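Local atomic coordinates of protein arginine N-methyltransferase SFM1 (PDB entry 5C74), a protein that transfers a methyl group from S-adenosyl-L-methionine to one arginine of ribosomal protein S3, leaving that arginine monomethylated. Residues A[88-93]-A[130-135]; A[81-86]-A[102-107]; A[17-22]-A[194-199]; A[10-15]-A[44-49]. One frame throughout, in Å; residues are numbered along the deposited sequence.

In the fold
Contacts 1 and 2 share the six-stranded parallel sheet: contact 2 pairs strands 80-83 and 101-104 in its buried interior, and contact 1 fastens a loop to the chain just past the edge strand 128-131. They touch through Ser130 and Asp84. Contacts 3 and 4 share helix 14-27, lie about 13 Å apart between centres, and both reach the second subunit. Chemistry follows place. Contact 2 is backbone bonds flanked by apolar and aromatic side chains, whereas the partly buried contacts 1 and 4 each add an arginine-carboxylate pair held by two nitrogens. Contact 3, also partly buried, relies on leucine and methionine packing, one weak direct bond and a bridging water.

Contact 1: residues A[88-93]-A[130-135]; sequences TIDLQP and SRRLGD
Asp90 and Arg132 form an isolated beta bridge reinforced by a salt bridge, joining the loop after strand 80-83 to the chain as it leaves the edge strand 128-131. The evidence for the bridge is a pair of backbone bonds that hold Arg132 on both sides: its N donates to Ile89 O at 2.8 Å, and its O accepts from Leu91 N at 2.9 Å. The segments run 96° apart, so the pairing stops there. Asp90 OD1 takes Arg132 NE at 2.8 Å, while OD2 takes Arg132 NH2 at a longer 3.2 Å. This side-on grip uses the syn side of both oxygens, with the carboxylate lying 29° from the guanidinium plane. Arg132 presents that edge with its chain bent at chi3 (66°), which sets NE and NH2 against the carboxylate. From the other face of the carboxylate Gly134 N reaches OD1 at 2.9 Å, so OD1 is held from opposite faces by two donors and OD2 by a third, which together restrict the carboxylate's rotation. The Arg132 guanidinium itself lies between Thr88 O over one face and the Gly134-Asp135 backbone over the other. Nearby, Ile89 CG2 rests above the Arg131 guanidinium, 3.7 Å from Arg131 NE, whose salt-bridge partner is Asp95. On the inner side Leu91 and Leu133 lie alongside each other, CB of Leu91 to CD2 of Leu133 at 3.8 Å, both packing against Thr147 of helix 140-151. A single bridge clamped by a two-nitrogen salt bridge here ties together two loops beyond the C-terminal ends of neighbouring parallel strands in the SPOUT-family alpha/beta fold.

Contact 2: residues A[81-86]-A[102-107]; sequences CLLDPR and FVFGGI
Val103 is held by the neighbouring strand through both its backbone N and its backbone O: the N donates to Cys81 O at 2.7 Å, and the O accepts from Leu83 N at 3.0 Å. Gripping the residues before and after Leu82 in this way is the parallel pattern, and it agrees with the 32° between the N-to-C directions of strands 81-83 and 102-104. Cys81 and Phe102 send their side chains to one face of the sheet, Leu82 and Val103 to the other. On the first face Cys81 SG lies obliquely to the Phe102 ring, 3.7 Å from Phe102 CE2, a sulfur-aromatic contact. SG is brought there by a chi1 of 180°, which turns it from the backbone nitrogen to the carbonyl side. Leu83 divides its contacts between two rings: CB touches Phe102 CZ at 3.7 Å, and CD2 meets Phe104 CE2 at 3.8 Å. Phe104 CE1 in turn stands at the edge of the Phe102 ring, in its plane. On the opposite face Leu82 CD1 packs on Val103 CG1 at 3.8 Å. Where the strands part, a water donates to Leu83 O and accepts from Gly105 N at 2.9 Å, replacing the direct bond as the chains diverge. Farther out, helix 140-151 lies against Phe102 and Phe104 through Thr147 and Ala143, while helix 116-123 packs on Leu82 through Leu120; strand 128-131 continues the sheet beyond strand 80-83. Neighbouring parallel strands with helices packed on both faces form an alpha/beta sandwich core, consistent with this protein's place in the SPOUT clan.

Contact 3: residues A[17-22]-A[194-199]; sequences ILEYSQ and EGMLDL
Leu18 and Met196 are the point of closest backbone approach, CA to CA 6.7 Å, where the helix containing residues 17-22 meets the first turn of the helix that begins at Met196. Gly195 takes the N-cap position with a positive phi of 87°, and Leu18 packs on the backbone of this turn. CD2 of Leu18 is met by Glu194 O at 3.7 Å, and its CD1 lies alongside the Gly195 carbonyl, 3.6 Å from Gly195 O. CD1 also meets Leu199 CD2 at 4.0 Å. Met196 comes in from another side, its chain folded at chi2 (66°) and again at chi3, so that CE touches Glu19 CG at 3.7 Å. Were Leu18 cut back to an alanine, the space its two methyls fill would probably become a gap beside the Gly195 backbone and the Leu199 methyl. The polar links are modest. Glu194 N gives a weak bond to Gln22 OE1 at 3.3 Å, an oxygen that also accepts from Arg25, and a water donates both to Leu18 O and to Glu194 O, the latter at 2.9 Å. Close by, Leu199 packs on Leu205 of the second subunit. The join between helices 14-27 and 196-205 thus rests here mainly on van der Waals packing of Leu18 and Met196, with little polar bonding and no salt bridge between the segments.

Contact 4: residues A[10-15]-A[44-49]; sequences EGFSEW and KDIPQR. With SO4 (sulfate ion), chain C.
Arg49 NH2 is shared by two anions, donating to Glu14 OE1 at 2.8 Å and to sulfate O1 at 2.9 Å. Arg49 NH1 completes an end-on salt bridge with Glu14 OE2 at 2.8 Å, and the carboxylate lies almost coplanar with the guanidinium, 10° apart. The sulfate too lies at an edge of the guanidinium, its sulfur in the plane. The Arg49 chain turns at chi3 (-64°), bringing NE to sulfate O3, the atom that Arg49 N also holds at 2.8 Å. Gln48 N donates to sulfate O2, so backbone N-H groups of the first helical turn help bind this ion, probably from the crystallisation liquor. A glutamine in place of Glu14 would probably lose the charge pairing and leave the Arg49 guanidinium held less firmly. Beside this polar group Pro47 CD sits over one face of the Phe12 ring, a CH-pi contact with CD 3.5 Å from Phe12 CD1. The contact thus joins the starts of helices 14-27 and 48-52: Ile17 packs against Phe12, Pro47 and Arg49, Leu199 of helix 196-205 touches Glu14, and Lys202 of the second subunit bonds to Phe12 O.

Contact 1: residues A[88-93]-A[130-135]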
loop_
_atom_site.group_PDB
_atom_site.type_symbol
_atom_site.label_atom_id
_atom_site.label_comp_id
_atom_site.label_asym_id
_atom_site.label_seq_id
_atom_site.Cartn_x
_atom_site.Cartn_y
_atom_site.Cartn_z
ATOM N N THR A 88 -24.329 -2.721 18.131
ATOM C CA THR A 88 -25.653 -2.521 17.544
ATOM C C THR A 88 -26.091 -1.066 17.570
ATOM O O THR A 88 -26.940 -0.670 16.794
ATOM C CB THR A 88 -26.736 -3.377 18.251
ATOM O OG1 THR A 88 -26.921 -2.930 19.603
ATOM C CG2 THR A 88 -26.339 -4.836 18.241
ATOM N N ILE A 89 -25.530 -0.270 18.471
ATOM C CA ILE A 89 -25.942 1.124 18.592
ATOM C C ILE A 89 -25.256 1.970 17.513
ATOM O O ILE A 89 -24.035 2.050 17.490
ATOM C CB ILE A 89 -25.599 1.694 19.989
ATOM C CG1 ILE A 89 -26.364 0.929 21.076
ATOM C CG2 ILE A 89 -25.918 3.168 20.039
ATOM C CD1 ILE A 89 -26.020 1.351 22.487
ATOM N N ASP A 90 -26.030 2.585 16.617
ATOM C CA ASP A 90 -25.451 3.482 15.618
ATOM C C ASP A 90 -25.042 4.802 16.247
ATOM O O ASP A 90 -25.702 5.291 17.159
ATOM C CB ASP A 90 -26.436 3.773 14.481
ATOM C CG ASP A 90 -26.504 2.661 13.455
ATOM O OD1 ASP A 90 -25.508 1.932 13.263
ATOM O OD2 ASP A 90 -27.579 2.513 12.841
ATOM N N LEU A 91 -23.970 5.388 15.730
ATOM C CA LEU A 91 -23.616 6.764 16.061
ATOM C C LEU A 91 -24.792 7.670 15.730
ATOM O O LEU A 91 -25.379 7.553 14.653
ATOM C CB LEU A 91 -22.374 7.196 15.278
ATOM C CG LEU A 91 -21.687 8.489 15.705
ATOM C CD1 LEU A 91 -21.014 8.297 17.060
ATOM C CD2 LEU A 91 -20.659 8.907 14.652
ATOM N N GLN A 92 -25.161 8.538 16.670
ATOM C CA GLN A 92 -26.299 9.452 16.482
ATOM C C GLN A 92 -25.850 10.884 16.715
ATOM O O GLN A 92 -24.832 11.108 17.364
ATOM C CB GLN A 92 -27.447 9.126 17.454
ATOM C CG GLN A 92 -28.182 7.839 17.185
ATOM C CD GLN A 92 -29.306 7.642 18.184
ATOM O OE1 GLN A 92 -29.088 7.161 19.297
ATOM N NE2 GLN A 92 -30.509 8.043 17.801
ATOM N N PRO A 93 -26.637 11.867 16.238
ATOM C CA PRO A 93 -26.261 13.262 16.497
ATOM C C PRO A 93 -26.079 13.594 17.982
ATOM O O PRO A 93 -25.219 14.417 18.316
ATOM C CB PRO A 93 -27.436 14.050 15.901
ATOM C CG PRO A 93 -27.918 13.179 14.794
ATOM C CD PRO A 93 -27.809 11.778 15.349
ATOM N N SER A 130 -18.015 1.613 21.929
ATOM C CA SER A 130 -18.308 1.140 20.583
ATOM C C SER A 130 -19.529 1.824 19.957
ATOM O O SER A 130 -20.541 2.039 20.630
ATOM C CB SER A 130 -18.544 -0.378 20.598
ATOM O OG SER A 130 -17.349 -1.097 20.857
ATOM N N ARG A 131 -19.427 2.145 18.671
ATOM C CA ARG A 131 -20.582 2.550 17.867
ATOM C C ARG A 131 -20.517 1.924 16.494
ATOM O O ARG A 131 -19.435 1.735 15.944
ATOM C CB ARG A 131 -20.657 4.065 17.709
ATOM C CG ARG A 131 -21.089 4.801 18.971
ATOM C CD ARG A 131 -22.539 4.527 19.312
ATOM N NE ARG A 131 -23.006 5.440 20.356
ATOM C CZ ARG A 131 -22.999 5.146 21.648
ATOM N NH1 ARG A 131 -22.532 3.969 22.055
ATOM N NH2 ARG A 131 -23.439 6.037 22.537
ATOM N N ARG A 132 -21.687 1.630 15.937
ATOM C CA ARG A 132 -21.805 1.188 14.555
ATOM C C ARG A 132 -22.063 2.381 13.636
ATOM O O ARG A 132 -22.562 3.408 14.082
ATOM C CB ARG A 132 -22.957 0.166 14.432
ATOM C CG ARG A 132 -22.931 -0.675 13.178
ATOM C CD ARG A 132 -24.141 -1.613 13.123
ATOM N NE ARG A 132 -25.398 -0.875 12.980
ATOM C CZ ARG A 132 -26.548 -1.424 12.594
ATOM N NH1 ARG A 132 -26.605 -2.719 12.303
ATOM N NH2 ARG A 132 -27.643 -0.678 12.491
ATOM N N LEU A 133 -21.724 2.251 12.354
ATOM C CA LEU A 133 -22.177 3.212 11.349
ATOM C C LEU A 133 -23.012 2.482 10.293
ATOM O O LEU A 133 -22.587 2.337 9.145
ATOM C CB LEU A 133 -21.000 3.922 10.668
ATOM C CG LEU A 133 -20.193 4.970 11.426
ATOM C CD1 LEU A 133 -19.015 5.439 10.539
ATOM C CD2 LEU A 133 -21.062 6.160 11.842
ATOM N N GLY A 134 -24.191 2.014 10.688
ATOM C CA GLY A 134 -25.051 1.271 9.778
ATOM C C GLY A 134 -24.571 -0.150 9.564
ATOM O O GLY A 134 -23.526 -0.545 10.075
ATOM N N ASP A 135 -25.322 -0.938 8.806
ATOM C CA ASP A 135 -24.980 -2.351 8.725
ATOM C C ASP A 135 -24.244 -2.713 7.443
ATOM O O ASP A 135 -24.150 -3.887 7.084
ATOM C CB ASP A 135 -26.240 -3.207 8.879
ATOM C CG ASP A 135 -27.213 -3.030 7.746
ATOM O OD1 ASP A 135 -27.027 -2.130 6.904
ATOM O OD2 ASP A 135 -28.196 -3.792 7.712
#

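Contact 2: residues A[81-86]-A[102-107]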
loop_
_atom_site.group_PDB
_atom_site.type_symbol
_atom_site.label_atom_id
_atom_site.label_comp_id
_atom_site.label_asym_id
_atom_site.label_seq_id
_atom_site.Cartn_x
_atom_site.Cartn_y
_atom_site.Cartn_z
ATOM N N CYS A 81 -14.611 7.130 20.768
ATOM C CA CYS A 81 -15.516 6.206 20.109
ATOM C C CYS A 81 -14.754 5.237 19.218
ATOM O O CYS A 81 -13.844 5.631 18.491
ATOM C CB CYS A 81 -16.551 6.976 19.283
ATOM S SG CYS A 81 -17.707 5.885 18.429
ATOM N N LEU A 82 -15.114 3.963 19.275
ATOM C CA LEU A 82 -14.487 2.988 18.396
ATOM C C LEU A 82 -15.511 2.501 17.375
ATOM O O LEU A 82 -16.577 2.025 17.751
ATOM C CB LEU A 82 -13.933 1.810 19.198
ATOM C CG LEU A 82 -13.376 0.645 18.376
ATOM C CD1 LEU A 82 -12.036 1.031 17.699
ATOM C CD2 LEU A 82 -13.203 -0.573 19.269
ATOM N N LEU A 83 -15.207 2.653 16.089
ATOM C CA LEU A 83 -16.040 2.034 15.056
ATOM C C LEU A 83 -16.046 0.540 15.292
ATOM O O LEU A 83 -14.994 -0.095 15.343
ATOM C CB LEU A 83 -15.528 2.325 13.644
ATOM C CG LEU A 83 -16.346 1.591 12.565
ATOM C CD1 LEU A 83 -17.793 2.107 12.558
ATOM C CD2 LEU A 83 -15.716 1.714 11.179
ATOM N N ASP A 84 -17.231 -0.028 15.447
ATOM C CA ASP A 84 -17.322 -1.427 15.832
ATOM C C ASP A 84 -18.462 -2.084 15.043
ATOM O O ASP A 84 -19.627 -1.874 15.353
ATOM C CB ASP A 84 -17.550 -1.529 17.346
ATOM C CG ASP A 84 -17.501 -2.961 17.875
ATOM O OD1 ASP A 84 -17.414 -3.922 17.076
ATOM O OD2 ASP A 84 -17.575 -3.121 19.115
ATOM N N PRO A 85 -18.121 -2.876 14.018
ATOM C CA PRO A 85 -19.164 -3.552 13.227
ATOM C C PRO A 85 -19.956 -4.595 14.022
ATOM O O PRO A 85 -21.028 -5.008 13.570
ATOM C CB PRO A 85 -18.374 -4.215 12.092
ATOM C CG PRO A 85 -16.971 -4.331 12.608
ATOM C CD PRO A 85 -16.766 -3.140 13.504
ATOM N N ARG A 86 -19.459 -4.998 15.191
ATOM C CA ARG A 86 -20.181 -5.964 16.023
ATOM C C ARG A 86 -21.120 -5.282 17.019
ATOM O O ARG A 86 -21.872 -5.948 17.738
ATOM C CB ARG A 86 -19.190 -6.866 16.766
ATOM C CG ARG A 86 -18.224 -7.618 15.858
ATOM C CD ARG A 86 -18.813 -8.920 15.327
ATOM N NE ARG A 86 -19.953 -8.686 14.447
ATOM C CZ ARG A 86 -19.857 -8.342 13.166
ATOM N NH1 ARG A 86 -18.664 -8.202 12.602
ATOM N NH2 ARG A 86 -20.954 -8.144 12.445
ATOM N N PHE A 102 -12.721 9.542 17.202
ATOM C CA PHE A 102 -13.380 8.412 16.557
ATOM C C PHE A 102 -12.265 7.551 15.988
ATOM O O PHE A 102 -11.425 8.046 15.240
ATOM C CB PHE A 102 -14.322 8.888 15.447
ATOM C CG PHE A 102 -15.190 7.797 14.880
ATOM C CD1 PHE A 102 -14.746 7.013 13.825
ATOM C CD2 PHE A 102 -16.454 7.564 15.395
ATOM C CE1 PHE A 102 -15.550 6.017 13.294
ATOM C CE2 PHE A 102 -17.264 6.561 14.860
ATOM C CZ PHE A 102 -16.806 5.793 13.816
ATOM N N VAL A 103 -12.246 6.279 16.366
ATOM C CA VAL A 103 -11.107 5.405 16.072
ATOM C C VAL A 103 -11.458 4.298 15.075
ATOM O O VAL A 103 -12.470 3.628 15.221
ATOM C CB VAL A 103 -10.588 4.756 17.359
ATOM C CG1 VAL A 103 -9.459 3.785 17.055
ATOM C CG2 VAL A 103 -10.133 5.840 18.350
ATOM N N PHE A 104 -10.622 4.132 14.056
ATOM C CA PHE A 104 -10.714 2.999 13.141
ATOM C C PHE A 104 -9.668 2.005 13.565
ATOM O O PHE A 104 -8.466 2.274 13.439
ATOM C CB PHE A 104 -10.487 3.420 11.691
ATOM C CG PHE A 104 -11.568 4.293 11.148
ATOM C CD1 PHE A 104 -11.583 5.653 11.434
ATOM C CD2 PHE A 104 -12.578 3.756 10.365
ATOM C CE1 PHE A 104 -12.586 6.465 10.944
ATOM C CE2 PHE A 104 -13.581 4.559 9.867
ATOM C CZ PHE A 104 -13.587 5.912 10.154
ATOM N N GLY A 105 -10.121 0.877 14.097
ATOM C CA GLY A 105 -9.230 -0.171 14.555
ATOM C C GLY A 105 -8.461 -0.763 13.391
ATOM O O GLY A 105 -8.925 -0.751 12.250
ATOM N N GLY A 106 -7.276 -1.287 13.671
ATOM C CA GLY A 106 -6.444 -1.828 12.615
ATOM C C GLY A 106 -7.100 -3.069 12.034
ATOM O O GLY A 106 -7.781 -3.794 12.749
ATOM N N ILE A 107 -6.916 -3.287 10.741
ATOM C CA ILE A 107 -7.365 -4.520 10.096
ATOM C C ILE A 107 -6.137 -5.382 9.858
ATOM O O ILE A 107 -5.222 -4.991 9.142
ATOM C CB ILE A 107 -8.104 -4.255 8.769
ATOM C CG1 ILE A 107 -9.415 -3.507 9.025
ATOM C CG2 ILE A 107 -8.377 -5.561 8.033
ATOM C CD1 ILE A 107 -9.331 -2.026 8.747
HETATM O O HOH W 1 -12.632 -0.440 14.392
#

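Contact 3: residues A[17-22]-A[194-199]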
loop_
_atom_site.group_PDB
_atom_site.type_symbol
_atom_site.label_atom_id
_atom_site.label_comp_id
_atom_site.label_asym_id
_atom_site.label_seq_id
_atom_site.Cartn_x
_atom_site.Cartn_y
_atom_site.Cartn_z
ATOM N N ILE A 17 -3.572 5.950 -0.309
ATOM C CA ILE A 17 -3.066 7.327 -0.391
ATOM C C ILE A 17 -4.162 8.268 -0.887
ATOM O O ILE A 17 -4.330 9.376 -0.369
ATOM C CB ILE A 17 -1.835 7.416 -1.311
ATOM C CG1 ILE A 17 -0.658 6.662 -0.666
ATOM C CG2 ILE A 17 -1.463 8.887 -1.579
ATOM C CD1 ILE A 17 0.562 6.470 -1.616
ATOM N N LEU A 18 -4.929 7.826 -1.874
ATOM C CA LEU A 18 -6.018 8.659 -2.361
ATOM C C LEU A 18 -7.078 8.854 -1.278
ATOM O O LEU A 18 -7.598 9.968 -1.120
ATOM C CB LEU A 18 -6.649 8.060 -3.621
ATOM C CG LEU A 18 -5.702 7.946 -4.822
ATOM C CD1 LEU A 18 -6.474 7.365 -6.024
ATOM C CD2 LEU A 18 -5.123 9.313 -5.164
ATOM N N GLU A 19 -7.395 7.787 -0.538
ATOM C CA GLU A 19 -8.393 7.903 0.536
ATOM C C GLU A 19 -7.921 8.800 1.661
ATOM O O GLU A 19 -8.672 9.676 2.118
ATOM C CB GLU A 19 -8.770 6.529 1.084
ATOM C CG GLU A 19 -9.548 5.720 0.044
ATOM C CD GLU A 19 -10.320 4.534 0.622
ATOM O OE1 GLU A 19 -10.118 4.178 1.814
ATOM O OE2 GLU A 19 -11.144 3.974 -0.138
ATOM N N TYR A 20 -6.690 8.599 2.117
ATOM C CA TYR A 20 -6.149 9.476 3.168
ATOM C C TYR A 20 -6.083 10.934 2.714
ATOM O O TYR A 20 -6.349 11.841 3.504
ATOM C CB TYR A 20 -4.753 9.014 3.606
ATOM C CG TYR A 20 -4.738 7.731 4.413
ATOM C CD1 TYR A 20 -5.919 7.114 4.837
ATOM C CD2 TYR A 20 -3.532 7.143 4.776
ATOM C CE1 TYR A 20 -5.878 5.940 5.576
ATOM C CE2 TYR A 20 -3.489 5.981 5.504
ATOM C CZ TYR A 20 -4.648 5.387 5.913
ATOM O OH TYR A 20 -4.547 4.230 6.643
ATOM N N SER A 21 -5.711 11.162 1.451
ATOM C CA SER A 21 -5.646 12.517 0.921
ATOM C C SER A 21 -7.016 13.167 0.972
ATOM O O SER A 21 -7.132 14.340 1.319
ATOM C CB SER A 21 -5.132 12.533 -0.522
ATOM O OG SER A 21 -3.809 12.035 -0.582
ATOM N N GLN A 22 -8.050 12.408 0.606
ATOM C CA GLN A 22 -9.411 12.937 0.615
ATOM C C GLN A 22 -9.835 13.280 2.040
ATOM O O GLN A 22 -10.447 14.328 2.290
ATOM C CB GLN A 22 -10.385 11.931 -0.008
ATOM C CG GLN A 22 -11.828 12.425 -0.077
ATOM C CD GLN A 22 -12.115 13.235 -1.315
ATOM O OE1 GLN A 22 -11.202 13.746 -1.978
ATOM N NE2 GLN A 22 -13.401 13.346 -1.653
ATOM N N GLU A 194 -10.667 12.100 -4.842
ATOM C CA GLU A 194 -10.083 12.527 -6.098
ATOM C C GLU A 194 -9.166 11.417 -6.608
ATOM O O GLU A 194 -8.407 10.832 -5.828
ATOM C CB GLU A 194 -9.308 13.840 -5.927
ATOM C CG GLU A 194 -10.184 15.014 -5.484
ATOM C CD GLU A 194 -9.416 16.336 -5.382
ATOM O OE1 GLU A 194 -8.210 16.374 -5.712
ATOM O OE2 GLU A 194 -10.029 17.344 -4.973
ATOM N N GLY A 195 -9.264 11.100 -7.897
ATOM C CA GLY A 195 -8.373 10.117 -8.484
ATOM C C GLY A 195 -8.826 8.669 -8.374
ATOM O O GLY A 195 -8.286 7.806 -9.065
ATOM N N MET A 196 -9.789 8.380 -7.506
ATOM C CA MET A 196 -10.174 6.973 -7.302
ATOM C C MET A 196 -10.885 6.375 -8.519
ATOM O O MET A 196 -10.605 5.237 -8.906
ATOM C CB MET A 196 -11.061 6.806 -6.064
ATOM C CG MET A 196 -11.384 5.317 -5.753
ATOM S SD MET A 196 -9.943 4.320 -5.252
ATOM C CE MET A 196 -9.662 4.958 -3.600
ATOM N N LEU A 197 -11.799 7.120 -9.137
ATOM C CA LEU A 197 -12.479 6.567 -10.318
ATOM C C LEU A 197 -11.457 6.284 -11.423
ATOM O O LEU A 197 -11.549 5.265 -12.135
ATOM C CB LEU A 197 -13.573 7.505 -10.824
ATOM C CG LEU A 197 -14.427 6.955 -11.977
ATOM C CD1 LEU A 197 -15.020 5.593 -11.610
ATOM C CD2 LEU A 197 -15.529 7.934 -12.351
ATOM N N ASP A 198 -10.475 7.175 -11.566
ATOM C CA ASP A 198 -9.379 6.938 -12.504
ATOM C C ASP A 198 -8.637 5.650 -12.183
ATOM O O ASP A 198 -8.276 4.898 -13.088
ATOM C CB ASP A 198 -8.370 8.092 -12.504
ATOM C CG ASP A 198 -8.858 9.297 -13.278
ATOM O OD1 ASP A 198 -9.898 9.194 -13.962
ATOM O OD2 ASP A 198 -8.200 10.352 -13.186
ATOM N N LEU A 199 -8.380 5.415 -10.898
ATOM C CA LEU A 199 -7.680 4.197 -10.480
ATOM C C LEU A 199 -8.536 2.963 -10.793
ATOM O O LEU A 199 -8.024 1.932 -11.233
ATOM C CB LEU A 199 -7.351 4.254 -8.990
ATOM C CG LEU A 199 -6.246 3.350 -8.459
ATOM C CD1 LEU A 199 -4.911 3.721 -9.112
ATOM C CD2 LEU A 199 -6.147 3.442 -6.945
HETATM O O HOH W 2 -7.588 11.739 -3.252
#

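Contact 4: residues A[10-15]-A[44-49]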
loop_
_atom_site.group_PDB
_atom_site.type_symbol
_atom_site.label_atom_id
_atom_site.label_comp_id
_atom_site.label_asym_id
_atom_site.label_seq_id
_atom_site.Cartn_x
_atom_site.Cartn_y
_atom_site.Cartn_z
ATOM N N GLU A 10 2.750 -2.480 6.665
ATOM C CA GLU A 10 3.843 -1.846 5.968
ATOM C C GLU A 10 3.314 -1.267 4.656
ATOM O O GLU A 10 2.575 -1.938 3.943
ATOM C CB GLU A 10 4.948 -2.866 5.696
ATOM C CG GLU A 10 6.167 -2.284 5.052
ATOM C CD GLU A 10 6.818 -1.245 5.926
ATOM O OE1 GLU A 10 7.304 -0.236 5.374
ATOM O OE2 GLU A 10 6.842 -1.444 7.161
ATOM N N GLY A 11 3.681 -0.028 4.350
ATOM C CA GLY A 11 3.382 0.538 3.048
ATOM C C GLY A 11 2.047 1.246 2.930
ATOM O O GLY A 11 1.137 1.038 3.731
ATOM N N PHE A 12 1.948 2.092 1.913
ATOM C CA PHE A 12 0.722 2.798 1.575
ATOM C C PHE A 12 0.365 2.480 0.140
ATOM O O PHE A 12 1.054 2.919 -0.769
ATOM C CB PHE A 12 0.892 4.311 1.729
ATOM C CG PHE A 12 1.133 4.762 3.144
ATOM C CD1 PHE A 12 2.374 4.583 3.743
ATOM C CD2 PHE A 12 0.125 5.393 3.859
ATOM C CE1 PHE A 12 2.605 5.003 5.041
ATOM C CE2 PHE A 12 0.346 5.820 5.168
ATOM C CZ PHE A 12 1.579 5.619 5.758
ATOM N N SER A 13 -0.705 1.727 -0.058
ATOM C CA SER A 13 -1.168 1.449 -1.413
ATOM C C SER A 13 -1.697 2.724 -2.059
ATOM O O SER A 13 -2.060 3.675 -1.367
ATOM C CB SER A 13 -2.246 0.389 -1.392
ATOM O OG SER A 13 -3.412 0.931 -0.802
ATOM N N GLU A 14 -1.743 2.750 -3.385
ATOM C CA GLU A 14 -2.170 3.955 -4.073
ATOM C C GLU A 14 -3.601 4.323 -3.685
ATOM O O GLU A 14 -3.892 5.499 -3.454
ATOM C CB GLU A 14 -2.034 3.782 -5.591
ATOM C CG GLU A 14 -2.419 5.009 -6.402
ATOM C CD GLU A 14 -1.533 6.228 -6.137
ATOM O OE1 GLU A 14 -0.414 6.078 -5.585
ATOM O OE2 GLU A 14 -1.967 7.345 -6.494
ATOM N N TRP A 15 -4.484 3.333 -3.559
ATOM C CA TRP A 15 -5.870 3.663 -3.222
ATOM C C TRP A 15 -5.959 4.202 -1.795
ATOM O O TRP A 15 -6.752 5.116 -1.533
ATOM C CB TRP A 15 -6.814 2.458 -3.411
ATOM C CG TRP A 15 -6.594 1.257 -2.520
ATOM C CD1 TRP A 15 -5.863 0.136 -2.809
ATOM C CD2 TRP A 15 -7.153 1.044 -1.219
ATOM N NE1 TRP A 15 -5.927 -0.755 -1.761
ATOM C CE2 TRP A 15 -6.719 -0.222 -0.774
ATOM C CE3 TRP A 15 -7.977 1.810 -0.379
ATOM C CZ2 TRP A 15 -7.080 -0.746 0.468
ATOM C CZ3 TRP A 15 -8.343 1.284 0.858
ATOM C CH2 TRP A 15 -7.887 0.021 1.267
ATOM N N LYS A 44 10.757 9.014 5.800
ATOM C CA LYS A 44 11.040 8.615 4.420
ATOM C C LYS A 44 10.025 7.608 3.876
ATOM O O LYS A 44 9.877 7.446 2.660
ATOM C CB LYS A 44 12.453 8.028 4.315
ATOM C CG LYS A 44 13.542 8.999 4.708
ATOM C CD LYS A 44 14.890 8.304 4.840
ATOM C CE LYS A 44 15.993 9.309 5.140
ATOM N NZ LYS A 44 17.314 8.647 5.337
ATOM N N ASP A 45 9.329 6.927 4.776
ATOM C CA ASP A 45 8.343 5.931 4.361
ATOM C C ASP A 45 6.967 6.520 4.062
ATOM O O ASP A 45 6.085 5.818 3.549
ATOM C CB ASP A 45 8.195 4.854 5.431
ATOM C CG ASP A 45 9.463 4.036 5.614
ATOM O OD1 ASP A 45 9.876 3.377 4.643
ATOM O OD2 ASP A 45 10.027 4.024 6.731
ATOM N N ILE A 46 6.770 7.787 4.400
ATOM C CA ILE A 46 5.460 8.412 4.211
ATOM C C ILE A 46 5.364 9.019 2.822
ATOM O O ILE A 46 6.245 9.779 2.417
ATOM C CB ILE A 46 5.198 9.501 5.268
ATOM C CG1 ILE A 46 5.573 8.984 6.662
ATOM C CG2 ILE A 46 3.738 9.967 5.220
ATOM C CD1 ILE A 46 4.690 7.835 7.156
ATOM N N PRO A 47 4.296 8.680 2.073
ATOM C CA PRO A 47 4.151 9.216 0.715
ATOM C C PRO A 47 4.285 10.742 0.691
ATOM O O PRO A 47 3.758 11.419 1.576
ATOM C CB PRO A 47 2.738 8.768 0.309
ATOM C CG PRO A 47 2.539 7.473 1.074
ATOM C CD PRO A 47 3.243 7.702 2.403
ATOM N N GLN A 48 4.994 11.270 -0.302
ATOM C CA GLN A 48 5.200 12.715 -0.407
ATOM C C GLN A 48 3.893 13.502 -0.464
ATOM O O GLN A 48 3.807 14.611 0.070
ATOM C CB GLN A 48 6.044 13.048 -1.640
ATOM C CG GLN A 48 7.514 12.684 -1.502
ATOM C CD GLN A 48 8.200 13.454 -0.389
ATOM O OE1 GLN A 48 8.770 12.866 0.528
ATOM N NE2 GLN A 48 8.142 14.775 -0.465
ATOM N N ARG A 49 2.882 12.938 -1.115
ATOM C CA ARG A 49 1.598 13.612 -1.216
ATOM C C ARG A 49 0.984 13.807 0.166
ATOM O O ARG A 49 0.375 14.848 0.448
ATOM C CB ARG A 49 0.656 12.829 -2.139
ATOM C CG ARG A 49 0.889 13.145 -3.616
ATOM C CD ARG A 49 0.193 12.120 -4.527
ATOM N NE ARG A 49 0.737 10.769 -4.360
ATOM C CZ ARG A 49 0.086 9.670 -4.732
ATOM N NH1 ARG A 49 -1.120 9.777 -5.293
ATOM N NH2 ARG A 49 0.628 8.473 -4.546
HETATM S S SO4 C . 4.026 9.696 -3.365
HETATM O O1 SO4 C . 3.369 8.395 -3.501
HETATM O O2 SO4 C . 5.216 9.495 -2.556
HETATM O O3 SO4 C . 3.120 10.640 -2.721
HETATM O O4 SO4 C . 4.413 10.218 -4.669
#